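Water-soluble chlorophyll protein (Brassicaceae, PDB 5HPZ) binds chlorophyll in a water-soluble tetramer, holding the pigments between its subunits, and probably tunes their spectra by deforming the chlorophyll ring. Local coordinates at residues A[85-88]-A[89-93]. Sequence-based numbering, arbitrary orientation.
Sequences EIWP and VCNEL. With 68G (13'2-hydroxyl-Chlorophyll a), chain C.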
ATOM      1  N   GLU A  85      16.277 -15.044   1.905  1.00 40.03           N
ATOM      2  CA  GLU A  85      17.295 -14.141   1.400  1.00 48.57           C
ATOM      3  C   GLU A  85      16.740 -12.719   1.473  1.00 50.19           C
ATOM      4  O   GLU A  85      17.367 -11.841   2.044  1.00 57.06           O
ATOM      5  CB  GLU A  85      17.685 -14.494  -0.066  1.00 45.22           C
ATOM      6  N   ILE A  86      15.547 -12.492   0.930  1.00 49.50           N
ATOM      7  CA  ILE A  86      15.024 -11.133   0.901  1.00 45.54           C
ATOM      8  C   ILE A  86      14.046 -10.794   2.037  1.00 38.57           C
ATOM      9  O   ILE A  86      13.167 -11.575   2.406  1.00 34.45           O
ATOM     10  CB  ILE A  86      14.454 -10.753  -0.457  1.00 49.12           C
ATOM     11  CG1 ILE A  86      13.056 -11.236  -0.599  1.00 46.88           C
ATOM     12  CG2 ILE A  86      15.326 -11.261  -1.620  1.00 52.67           C
ATOM     13  CD1 ILE A  86      12.353 -10.468  -1.675  1.00 53.04           C
ATOM     14  N   TRP A  87      14.244  -9.612   2.583  1.00 32.51           N
ATOM     15  CA  TRP A  87      13.509  -9.146   3.682  1.00 35.39           C
ATOM     16  C   TRP A  87      13.440  -7.626   3.674  1.00 35.79           C
ATOM     17  O   TRP A  87      14.165  -6.950   4.398  1.00 35.13           O
ATOM     18  CB  TRP A  87      14.146  -9.678   4.950  1.00 36.86           C
ATOM     19  CG  TRP A  87      13.199  -9.642   6.080  1.00 35.04           C
ATOM     20  CD1 TRP A  87      13.075  -8.670   7.033  1.00 39.70           C
ATOM     21  CD2 TRP A  87      12.244 -10.652   6.405  1.00 34.69           C
ATOM     22  NE1 TRP A  87      12.088  -9.010   7.929  1.00 39.54           N
ATOM     23  CE2 TRP A  87      11.557 -10.222   7.556  1.00 35.36           C
ATOM     24  CE3 TRP A  87      11.889 -11.880   5.815  1.00 34.00           C
ATOM     25  CZ2 TRP A  87      10.546 -10.974   8.139  1.00 34.54           C
ATOM     26  CZ3 TRP A  87      10.858 -12.636   6.407  1.00 34.97           C
ATOM     27  CH2 TRP A  87      10.197 -12.172   7.517  1.00 33.58           C
ATOM     28  N   PRO A  88      12.480  -7.069   2.931  1.00 34.00           N
ATOM     29  CA  PRO A  88      12.686  -5.656   2.611  1.00 33.77           C
ATOM     30  C   PRO A  88      12.066  -4.663   3.583  1.00 37.08           C
ATOM     31  O   PRO A  88      12.108  -3.463   3.315  1.00 36.79           O
ATOM     32  CB  PRO A  88      12.002  -5.511   1.240  1.00 36.33           C
ATOM     33  CG  PRO A  88      10.986  -6.628   1.200  1.00 34.97           C
ATOM     34  CD  PRO A  88      11.567  -7.745   2.005  1.00 32.94           C
ATOM     35  N   VAL A  89      11.424  -5.142   4.650  1.00 32.20           N
ATOM     36  CA  VAL A  89      10.902  -4.266   5.685  1.00 30.25           C
ATOM     37  C   VAL A  89      11.179  -4.859   7.051  1.00 30.33           C
ATOM     38  O   VAL A  89      11.555  -6.058   7.185  1.00 34.87           O
ATOM     39  CB  VAL A  89       9.394  -4.030   5.550  1.00 33.82           C
ATOM     40  CG1 VAL A  89       9.139  -3.169   4.325  1.00 34.80           C
ATOM     41  CG2 VAL A  89       8.651  -5.370   5.488  1.00 35.62           C
ATOM     42  N   CYS A  90      11.013  -4.001   8.045  1.00 26.07           N
ATOM     43  CA  CYS A  90      11.116  -4.381   9.420  1.00 29.90           C
ATOM     44  C   CYS A  90      12.502  -4.939   9.768  1.00 33.30           C
ATOM     45  O   CYS A  90      12.614  -5.895  10.534  1.00 30.43           O
ATOM     46  CB  CYS A  90      10.004  -5.371   9.800  1.00 30.64           C
ATOM     47  SG  CYS A  90       8.345  -4.702   9.487  1.00 31.89           S
ATOM     48  N   ASN A  91      13.552  -4.318   9.225  1.00 35.10           N
ATOM     49  CA  ASN A  91      14.891  -4.925   9.262  1.00 38.88           C
ATOM     50  C   ASN A  91      15.617  -4.842  10.592  1.00 37.78           C
ATOM     51  O   ASN A  91      16.549  -5.581  10.852  1.00 40.88           O
ATOM     52  CB  ASN A  91      15.730  -4.266   8.194  1.00 41.82           C
ATOM     53  CG  ASN A  91      15.320  -4.706   6.833  1.00 45.64           C
ATOM     54  OD1 ASN A  91      14.847  -3.905   5.995  1.00 53.35           O
ATOM     55  ND2 ASN A  91      15.458  -6.014   6.597  1.00 45.64           N
ATOM     56  N   GLU A  92      15.230  -3.894  11.408  1.00 38.36           N
ATOM     57  CA  GLU A  92      15.745  -3.784  12.750  1.00 40.29           C
ATOM     58  C   GLU A  92      15.180  -4.863  13.668  1.00 42.38           C
ATOM     59  O   GLU A  92      15.526  -4.873  14.843  1.00 43.53           O
ATOM     60  CB  GLU A  92      15.413  -2.393  13.323  1.00 46.24           C
ATOM     61  CG  GLU A  92      13.902  -2.074  13.479  1.00 55.00           C
ATOM     62  CD  GLU A  92      13.044  -2.343  12.207  1.00 55.91           C
ATOM     63  OE1 GLU A  92      13.574  -2.300  11.069  1.00 64.06           O
ATOM     64  OE2 GLU A  92      11.837  -2.617  12.320  1.00 51.80           O
ATOM     65  N   LEU A  93      14.311  -5.763  13.160  1.00 37.17           N
ATOM     66  CA  LEU A  93      13.791  -6.855  13.992  1.00 36.74           C
ATOM     67  C   LEU A  93      14.201  -8.156  13.376  1.00 34.42           C
ATOM     68  O   LEU A  93      14.346  -8.235  12.174  1.00 39.37           O
ATOM     69  CB  LEU A  93      12.250  -6.799  14.107  1.00 35.21           C
ATOM     70  CG  LEU A  93      11.581  -5.621  14.813  1.00 35.38           C
ATOM     71  CD1 LEU A  93      10.072  -5.591  14.562  1.00 38.41           C
ATOM     72  CD2 LEU A  93      11.862  -5.676  16.306  1.00 34.42           C
TER
HETATM   73  C1  68G C1001      -3.723 -13.127  -0.662  1.00 44.48           C
HETATM   74  C2  68G C1001      -3.359 -12.420  -1.974  1.00 44.10           C
HETATM   75  C3  68G C1001      -4.044 -11.157  -2.259  1.00 47.13           C
HETATM   76  C4  68G C1001      -5.063 -10.764  -1.240  1.00 55.61           C
HETATM   77  C5  68G C1001      -3.869 -10.349  -3.548  1.00 47.69           C
HETATM   78  C6  68G C1001      -2.599  -9.560  -3.569  1.00 48.52           C
HETATM   79  C7  68G C1001      -2.450  -8.622  -2.418  1.00 46.13           C
HETATM   80  C8  68G C1001      -1.395  -7.630  -2.862  1.00 47.45           C
HETATM   81  C9  68G C1001       0.019  -8.246  -3.008  1.00 46.45           C
HETATM   82  C10 68G C1001      -1.298  -6.560  -1.806  1.00 49.72           C
HETATM   83  C11 68G C1001      -1.951  -5.369  -2.375  1.00 53.71           C
HETATM   84  C12 68G C1001      -1.637  -4.311  -1.326  1.00 55.18           C
HETATM   85  C13 68G C1001      -2.960  -3.594  -1.060  1.00 56.33           C
HETATM   86  C14 68G C1001      -3.552  -3.006  -2.370  1.00 54.50           C
HETATM   87  C15 68G C1001      -2.661  -2.499  -0.014  1.00 51.60           C
HETATM   88  C16 68G C1001      -3.931  -2.103   0.733  1.00 53.15           C
HETATM   89  C17 68G C1001      -3.417  -1.068   1.721  1.00 47.11           C
HETATM   90  C18 68G C1001      -4.624  -0.588   2.451  1.00 46.71           C
HETATM   91  C19 68G C1001      -4.197  -0.091   3.812  1.00 44.22           C
HETATM   92  C20 68G C1001      -5.166   0.609   1.668  1.00 54.19           C
HETATM   93  O2A 68G C1001      -3.476 -12.323   0.543  1.00 39.43           O
HETATM   94  CGA 68G C1001      -3.240 -13.219   1.536  1.00 38.20           C
HETATM   95  O1A 68G C1001      -3.425 -14.445   1.455  1.00 39.29           O
HETATM   96  CBA 68G C1001      -2.647 -12.625   2.763  1.00 34.79           C
HETATM   97  CAA 68G C1001      -1.102 -12.845   2.647  1.00 31.43           C
HETATM   98  C2A 68G C1001      -0.420 -11.950   1.557  1.00 27.08           C
HETATM   99  C3A 68G C1001      -0.465 -10.549   2.009  1.00 26.11           C
HETATM  100  CMA 68G C1001      -0.701  -9.747   0.765  1.00 26.54           C
HETATM  101  C4A 68G C1001       0.868 -10.204   2.509  1.00 24.12           C
HETATM  102  CHB 68G C1001       1.252  -9.040   3.030  1.00 23.29           C
HETATM  103  NA  68G C1001       1.640 -11.233   2.244  1.00 23.88           N
HETATM  104  C1A 68G C1001       0.988 -12.221   1.617  1.00 26.70           C
HETATM  105  CHA 68G C1001       1.631 -13.317   1.180  1.00 28.79           C
HETATM  106  CBD 68G C1001       1.168 -14.420   0.382  1.00 31.34           C
HETATM  107  CGD 68G C1001       0.586 -13.984  -0.880  1.00 33.93           C
HETATM  108  O1D 68G C1001      -0.514 -14.420  -1.296  1.00 35.19           O
HETATM  109  O2D 68G C1001       1.279 -13.066  -1.587  1.00 30.19           O
HETATM  110  CED 68G C1001       0.632 -12.687  -2.782  1.00 34.20           C
HETATM  111  O   68G C1001       0.151 -15.158   0.947  1.00 32.87           O
HETATM  112  CAD 68G C1001       2.326 -15.247   0.175  1.00 33.22           C
HETATM  113  OBD 68G C1001       2.297 -16.360  -0.429  1.00 32.34           O
HETATM  114  C3D 68G C1001       3.402 -14.648   0.771  1.00 32.33           C
HETATM  115  C2D 68G C1001       4.728 -14.634   1.078  1.00 31.17           C
HETATM  116  CMD 68G C1001       5.627 -15.598   0.708  1.00 31.30           C
HETATM  117  C4D 68G C1001       2.948 -13.526   1.332  1.00 29.60           C
HETATM  118  ND  68G C1001       3.905 -12.833   1.923  1.00 31.68           N
HETATM  119  C1D 68G C1001       5.050 -13.524   1.775  1.00 29.67           C
HETATM  120  CHD 68G C1001       6.286 -13.116   2.260  1.00 30.72           C
HETATM  121  C4C 68G C1001       6.662 -11.983   2.883  1.00 28.83           C
HETATM  122  NC  68G C1001       5.767 -11.023   3.268  1.00 34.63           N
HETATM  123 MG   68G C1001       3.755 -11.071   2.891  1.00 35.04          MG
HETATM  124  C3C 68G C1001       7.883 -11.541   3.316  1.00 30.03           C
HETATM  125  CAC 68G C1001       9.214 -12.239   3.151  1.00 32.88           C
HETATM  126  CBC 68G C1001       9.671 -11.846   1.704  1.00 32.26           C
HETATM  127  C2C 68G C1001       7.722 -10.339   3.913  1.00 33.14           C
HETATM  128  CMC 68G C1001       8.728  -9.612   4.448  1.00 32.25           C
HETATM  129  C1C 68G C1001       6.398 -10.004   3.884  1.00 27.77           C
HETATM  130  CHC 68G C1001       5.763  -8.911   4.334  1.00 29.89           C
HETATM  131  C4B 68G C1001       4.525  -8.448   4.048  1.00 28.66           C
HETATM  132  NB  68G C1001       3.518  -9.238   3.653  1.00 27.10           N
HETATM  133  C1B 68G C1001       2.425  -8.506   3.446  1.00 27.60           C
HETATM  134  C2B 68G C1001       2.761  -7.211   3.710  1.00 29.05           C
HETATM  135  CMB 68G C1001       1.918  -6.153   3.607  1.00 26.53           C
HETATM  136  C3B 68G C1001       4.036  -7.194   4.132  1.00 28.09           C
HETATM  137  CAB 68G C1001       4.864  -6.193   4.476  1.00 27.20           C
HETATM  138  CBB 68G C1001       4.483  -4.831   5.019  1.00 28.15           C
HETATM  139  O   HOH W   1      11.394  -8.394  11.027  1.00 35.34           O
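W87 and N91 meet at the edge of the indole, the amide plane of N91 turned 70° from the ring and its ND2 lying in the ring plane, 3.6 Å from CD1 of W87. The same ND2 donates to W87 O at 2.7 Å, a bond that runs nearly along the carbonyl direction (C=O...N 161°). V89 O comes obliquely to the ring, 3.0 Å from W87 CD1, without a hydrogen bond. Further round the edge a water takes the NE1 proton of W87 and is hydrogen-bonded to C90 O at 2.8 Å. The loop, between strands 78-82 and 97-99 of a Kunitz-type beta-trefoil, passes here through a type I turn from C90 to L93, closed by L93 N to C90 O; C90 is disulfide-bonded to C41. A face of the indole is turned to the chlorophyll because chi1 of -160° swings CG of W87 away from the backbone N; the methyl CMC sits 4.0 Å above the ring plane, offset toward the rim, while CZ3 of W87 comes within 3.7 Å of the ethyl carbon CAC. An alanine at W87 is likely to open a gap beside these two groups and leave the water without its NE1 donor. P88 packs on L152 of a second subunit and L38 of a third.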